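Local coordinates for ESX-5 secretion system protein EccC5 (Mycobacterium tuberculosis, PDB 6J18) that serves as an ATP-binding FtsK/SpoIIIE-type motor component of the ESX-5 type VII system, which secretes EsxN and a number of PE_PGRS and PPE proteins, at residues M172-P185 and R196-V208. Residues are numbered along the deposited sequence; the frame is centred on the assembly and turned at random.
Sequences MGELAAALAGREPP and RSWWSGPEIFLIV
Arg182 lies flat between Trp199 and Ile204, its guanidinium plane only 16° from the indole plane. Trp199 CZ3 covers one face, 3.4 Å from Arg182 CZ, and Ile204 CD1 covers the opposite face at 3.7 Å from the same carbon. The aliphatic part of the arginine belongs to the stack too: Arg182 CD sits 3.7 Å from the centroid of the Trp199 six-membered ring, 18° off its normal, a CH-pi contact. With CG anti to its carbonyl carbon (chi1 -64°) and the chain extended from CG to NE, Arg182 runs along the indole and delivers its end to Pro202 O. There Arg182 NH2 donates to Pro202 O at 2.8 Å; the donor lies in the carbonyl plane, and Pro202 O lies close to the guanidinium plane, while the bond from NH1 to the same oxygen is weak. NH1 also bonds Val235 O, so backbone carbonyls on two chain segments help fix the group's rotation.

Further out along the loops, Pro184 CB rests over the five-membered ring of Trp198, 4.3 Å from its centroid, and Pro185 CD approaches Trp198 CE3 at 3.5 Å. On the other side of Arg182 the contact turns wholly apolar: Leu175 CD1 meets Ile204 CG2 at 3.7 Å, Leu179 CD2 reaches Ile204 CD1, and Met172 CE touches Leu206 CD2 at 3.9 Å.

Helix segment 172-180 runs roughly antiparallel to strand 203-208 in the mixed sheet of this C-terminal FtsK/SpoIIIE-type ATPase domain, away from the nucleotide. Strands 158-162 and 203-208, joined through helix 165-180 in a beta-alpha-beta crossover, flank strand 137-143 in parallel; Phe205 and Ile207 side chains touch helix 106-120.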
loop_
_atom_site.group_PDB
_atom_site.type_symbol
_atom_site.label_atom_id
_atom_site.label_comp_id
_atom_site.label_asym_id
_atom_site.label_seq_id
_atom_site.Cartn_x
_atom_site.Cartn_y
_atom_site.Cartn_z
ATOM N N MET A 172 -6.878 6.732 13.365
ATOM C CA MET A 172 -5.824 5.791 13.720
ATOM C C MET A 172 -6.100 5.142 15.073
ATOM O O MET A 172 -5.675 4.016 15.328
ATOM C CB MET A 172 -4.462 6.487 13.731
ATOM C CG MET A 172 -3.983 6.931 12.356
ATOM S SD MET A 172 -4.038 5.610 11.130
ATOM C CE MET A 172 -2.924 4.435 11.877
ATOM N N GLY A 173 -6.816 5.855 15.936
ATOM C CA GLY A 173 -7.216 5.311 17.221
ATOM C C GLY A 173 -8.239 4.205 17.049
ATOM O O GLY A 173 -8.186 3.182 17.733
ATOM N N GLU A 174 -9.174 4.415 16.127
ATOM C CA GLU A 174 -10.196 3.421 15.826
ATOM C C GLU A 174 -9.580 2.196 15.162
ATOM O O GLU A 174 -9.956 1.063 15.459
ATOM C CB GLU A 174 -11.279 4.017 14.926
ATOM C CG GLU A 174 -12.033 5.181 15.547
ATOM C CD GLU A 174 -12.881 5.928 14.536
ATOM O OE1 GLU A 174 -12.872 5.539 13.349
ATOM O OE2 GLU A 174 -13.556 6.903 14.928
ATOM N N LEU A 175 -8.634 2.436 14.260
ATOM C CA LEU A 175 -7.959 1.358 13.548
ATOM C C LEU A 175 -7.143 0.487 14.495
ATOM O O LEU A 175 -7.172 -0.739 14.400
ATOM C CB LEU A 175 -7.054 1.924 12.451
ATOM C CG LEU A 175 -6.242 0.882 11.680
ATOM C CD1 LEU A 175 -7.166 -0.131 11.018
ATOM C CD2 LEU A 175 -5.342 1.551 10.651
ATOM N N ALA A 176 -6.417 1.127 15.406
ATOM C CA ALA A 176 -5.590 0.411 16.372
ATOM C C ALA A 176 -6.439 -0.481 17.275
ATOM O O ALA A 176 -6.027 -1.582 17.637
ATOM C CB ALA A 176 -4.782 1.391 17.208
ATOM N N ALA A 177 -7.625 0.001 17.629
ATOM C CA ALA A 177 -8.541 -0.763 18.468
ATOM C C ALA A 177 -9.027 -2.017 17.747
ATOM O O ALA A 177 -9.162 -3.079 18.355
ATOM C CB ALA A 177 -9.721 0.099 18.887
ATOM N N ALA A 178 -9.289 -1.890 16.451
ATOM C CA ALA A 178 -9.747 -3.021 15.654
ATOM C C ALA A 178 -8.631 -4.045 15.478
ATOM O O ALA A 178 -8.861 -5.250 15.571
ATOM C CB ALA A 178 -10.254 -2.548 14.302
ATOM N N LEU A 179 -7.421 -3.555 15.232
ATOM C CA LEU A 179 -6.266 -4.422 15.032
ATOM C C LEU A 179 -5.881 -5.152 16.318
ATOM O O LEU A 179 -5.468 -6.311 16.281
ATOM C CB LEU A 179 -5.077 -3.614 14.509
ATOM C CG LEU A 179 -5.217 -3.033 13.100
ATOM C CD1 LEU A 179 -4.010 -2.177 12.746
ATOM C CD2 LEU A 179 -5.409 -4.142 12.077
ATOM N N ALA A 180 -6.024 -4.469 17.450
ATOM C CA ALA A 180 -5.675 -5.045 18.746
ATOM C C ALA A 180 -6.574 -6.226 19.097
ATOM O O ALA A 180 -6.178 -7.116 19.851
ATOM C CB ALA A 180 -5.752 -3.984 19.833
ATOM N N GLY A 181 -7.783 -6.228 18.548
ATOM C CA GLY A 181 -8.731 -7.295 18.806
ATOM C C GLY A 181 -8.473 -8.535 17.973
ATOM O O GLY A 181 -9.030 -9.597 18.244
ATOM N N ARG A 182 -7.620 -8.414 16.960
ATOM C CA ARG A 182 -7.391 -9.522 16.040
ATOM C C ARG A 182 -6.337 -10.505 16.551
ATOM O O ARG A 182 -5.250 -10.639 15.984
ATOM C CB ARG A 182 -7.009 -8.988 14.662
ATOM C CG ARG A 182 -8.136 -8.189 14.027
ATOM C CD ARG A 182 -7.954 -8.009 12.533
ATOM N NE ARG A 182 -9.207 -7.618 11.894
ATOM C CZ ARG A 182 -9.351 -7.412 10.589
ATOM N NH1 ARG A 182 -8.317 -7.563 9.773
ATOM N NH2 ARG A 182 -10.532 -7.060 10.100
ATOM N N GLU A 183 -6.694 -11.191 17.633
ATOM C CA GLU A 183 -5.884 -12.251 18.224
ATOM C C GLU A 183 -6.747 -12.972 19.253
ATOM O O GLU A 183 -7.740 -12.415 19.718
ATOM C CB GLU A 183 -4.620 -11.688 18.871
ATOM C CG GLU A 183 -4.882 -10.820 20.083
ATOM C CD GLU A 183 -3.628 -10.138 20.585
ATOM O OE1 GLU A 183 -2.730 -9.864 19.761
ATOM O OE2 GLU A 183 -3.540 -9.877 21.802
ATOM N N PRO A 184 -6.386 -14.215 19.611
ATOM C CA PRO A 184 -7.211 -14.927 20.594
ATOM C C PRO A 184 -7.156 -14.288 21.979
ATOM O O PRO A 184 -6.207 -13.559 22.272
ATOM C CB PRO A 184 -6.591 -16.330 20.629
ATOM C CG PRO A 184 -5.796 -16.443 19.374
ATOM C CD PRO A 184 -5.306 -15.063 19.081
ATOM N N PRO A 185 -8.171 -14.547 22.815
ATOM C CA PRO A 185 -8.112 -14.153 24.226
ATOM C C PRO A 185 -6.929 -14.822 24.915
ATOM O O PRO A 185 -6.528 -15.910 24.503
ATOM C CB PRO A 185 -9.444 -14.656 24.792
ATOM C CG PRO A 185 -10.346 -14.757 23.612
ATOM C CD PRO A 185 -9.467 -15.154 22.466
ATOM N N ARG A 196 -11.719 -22.854 16.854
ATOM C CA ARG A 196 -12.141 -21.837 15.898
ATOM C C ARG A 196 -11.061 -20.818 15.569
ATOM O O ARG A 196 -9.975 -20.832 16.147
ATOM C CB ARG A 196 -13.355 -21.095 16.452
ATOM C CG ARG A 196 -13.072 -20.452 17.802
ATOM C CD ARG A 196 -14.036 -19.327 18.114
ATOM N NE ARG A 196 -15.426 -19.726 17.936
ATOM C CZ ARG A 196 -16.123 -20.416 18.831
ATOM N NH1 ARG A 196 -15.558 -20.789 19.972
ATOM N NH2 ARG A 196 -17.387 -20.735 18.585
ATOM N N SER A 197 -11.379 -19.935 14.629
ATOM C CA SER A 197 -10.633 -18.699 14.456
ATOM C C SER A 197 -11.258 -17.682 15.400
ATOM O O SER A 197 -12.483 -17.599 15.504
ATOM C CB SER A 197 -10.677 -18.212 13.008
ATOM O OG SER A 197 -12.007 -18.178 12.523
ATOM N N TRP A 198 -10.429 -16.915 16.097
ATOM C CA TRP A 198 -10.926 -16.101 17.198
ATOM C C TRP A 198 -11.206 -14.654 16.813
ATOM O O TRP A 198 -11.813 -13.910 17.582
ATOM C CB TRP A 198 -9.945 -16.165 18.363
ATOM C CG TRP A 198 -9.981 -17.502 19.022
ATOM C CD1 TRP A 198 -9.243 -18.600 18.693
ATOM C CD2 TRP A 198 -10.837 -17.899 20.099
ATOM N NE1 TRP A 198 -9.573 -19.653 19.512
ATOM C CE2 TRP A 198 -10.548 -19.248 20.383
ATOM C CE3 TRP A 198 -11.811 -17.242 20.855
ATOM C CZ2 TRP A 198 -11.200 -19.950 21.394
ATOM C CZ3 TRP A 198 -12.455 -17.941 21.858
ATOM C CH2 TRP A 198 -12.148 -19.282 22.119
ATOM N N TRP A 199 -10.770 -14.258 15.623
ATOM C CA TRP A 199 -11.183 -12.974 15.076
ATOM C C TRP A 199 -11.677 -13.161 13.650
ATOM O O TRP A 199 -11.200 -14.033 12.924
ATOM C CB TRP A 199 -10.045 -11.949 15.127
ATOM C CG TRP A 199 -8.916 -12.202 14.170
ATOM C CD1 TRP A 199 -7.754 -12.868 14.433
ATOM C CD2 TRP A 199 -8.831 -11.773 12.804
ATOM N NE1 TRP A 199 -6.956 -12.888 13.316
ATOM C CE2 TRP A 199 -7.595 -12.222 12.300
ATOM C CE3 TRP A 199 -9.684 -11.057 11.955
ATOM C CZ2 TRP A 199 -7.188 -11.982 10.990
ATOM C CZ3 TRP A 199 -9.279 -10.820 10.653
ATOM C CH2 TRP A 199 -8.042 -11.279 10.184
ATOM N N SER A 200 -12.650 -12.346 13.267
ATOM C CA SER A 200 -13.210 -12.396 11.928
ATOM C C SER A 200 -13.326 -10.988 11.378
ATOM O O SER A 200 -13.478 -10.027 12.134
ATOM C CB SER A 200 -14.577 -13.078 11.932
ATOM O OG SER A 200 -14.506 -14.359 12.530
ATOM N N GLY A 201 -13.247 -10.862 10.061
ATOM C CA GLY A 201 -13.370 -9.562 9.438
ATOM C C GLY A 201 -12.567 -9.449 8.164
ATOM O O GLY A 201 -11.770 -10.330 7.843
ATOM N N PRO A 202 -12.767 -8.348 7.432
ATOM C CA PRO A 202 -12.119 -8.147 6.138
ATOM C C PRO A 202 -10.653 -7.773 6.269
ATOM O O PRO A 202 -10.182 -7.404 7.349
ATOM C CB PRO A 202 -12.908 -6.988 5.537
ATOM C CG PRO A 202 -13.317 -6.190 6.724
ATOM C CD PRO A 202 -13.597 -7.193 7.814
ATOM N N GLU A 203 -9.939 -7.895 5.155
ATOM C CA GLU A 203 -8.568 -7.412 5.042
ATOM C C GLU A 203 -8.574 -5.895 5.172
ATOM O O GLU A 203 -9.434 -5.226 4.603
ATOM C CB GLU A 203 -7.943 -7.856 3.713
ATOM C CG GLU A 203 -7.802 -9.371 3.586
ATOM C CD GLU A 203 -6.732 -9.923 4.501
ATOM O OE1 GLU A 203 -5.534 -9.567 4.347
ATOM O OE2 GLU A 203 -7.093 -10.710 5.399
ATOM N N ILE A 204 -7.636 -5.359 5.946
ATOM C CA ILE A 204 -7.576 -3.921 6.186
ATOM C C ILE A 204 -6.420 -3.277 5.430
ATOM O O ILE A 204 -5.258 -3.625 5.639
ATOM C CB ILE A 204 -7.442 -3.607 7.691
ATOM C CG1 ILE A 204 -8.718 -4.017 8.426
ATOM C CG2 ILE A 204 -7.159 -2.126 7.910
ATOM C CD1 ILE A 204 -8.633 -3.880 9.928
ATOM N N PHE A 205 -6.749 -2.344 4.544
ATOM C CA PHE A 205 -5.740 -1.597 3.805
ATOM C C PHE A 205 -5.614 -0.179 4.346
ATOM O O PHE A 205 -6.513 0.643 4.163
ATOM C CB PHE A 205 -6.076 -1.553 2.311
ATOM C CG PHE A 205 -5.959 -2.881 1.616
ATOM C CD1 PHE A 205 -6.999 -3.795 1.654
ATOM C CD2 PHE A 205 -4.810 -3.207 0.913
ATOM C CE1 PHE A 205 -6.891 -5.016 1.008
ATOM C CE2 PHE A 205 -4.696 -4.424 0.266
ATOM C CZ PHE A 205 -5.738 -5.329 0.313
ATOM N N LEU A 206 -4.506 0.102 5.023
ATOM C CA LEU A 206 -4.200 1.462 5.440
ATOM C C LEU A 206 -3.429 2.155 4.327
ATOM O O LEU A 206 -2.249 1.879 4.112
ATOM C CB LEU A 206 -3.396 1.478 6.742
ATOM C CG LEU A 206 -2.839 2.840 7.172
ATOM C CD1 LEU A 206 -3.955 3.863 7.336
ATOM C CD2 LEU A 206 -2.035 2.711 8.457
ATOM N N ILE A 207 -4.107 3.047 3.614
ATOM C CA ILE A 207 -3.503 3.721 2.473
ATOM C C ILE A 207 -3.255 5.192 2.780
ATOM O O ILE A 207 -4.188 5.944 3.060
ATOM C CB ILE A 207 -4.387 3.592 1.224
ATOM C CG1 ILE A 207 -4.538 2.116 0.848
ATOM C CG2 ILE A 207 -3.795 4.383 0.069
ATOM C CD1 ILE A 207 -5.541 1.861 -0.247
ATOM N N VAL A 208 -1.989 5.592 2.730
ATOM C CA VAL A 208 -1.600 6.956 3.067
ATOM C C VAL A 208 -0.870 7.641 1.916
ATOM O O VAL A 208 0.212 7.214 1.513
ATOM C CB VAL A 208 -0.695 6.986 4.314
ATOM C CG1 VAL A 208 -0.374 8.424 4.701
ATOM C CG2 VAL A 208 -1.354 6.245 5.470
#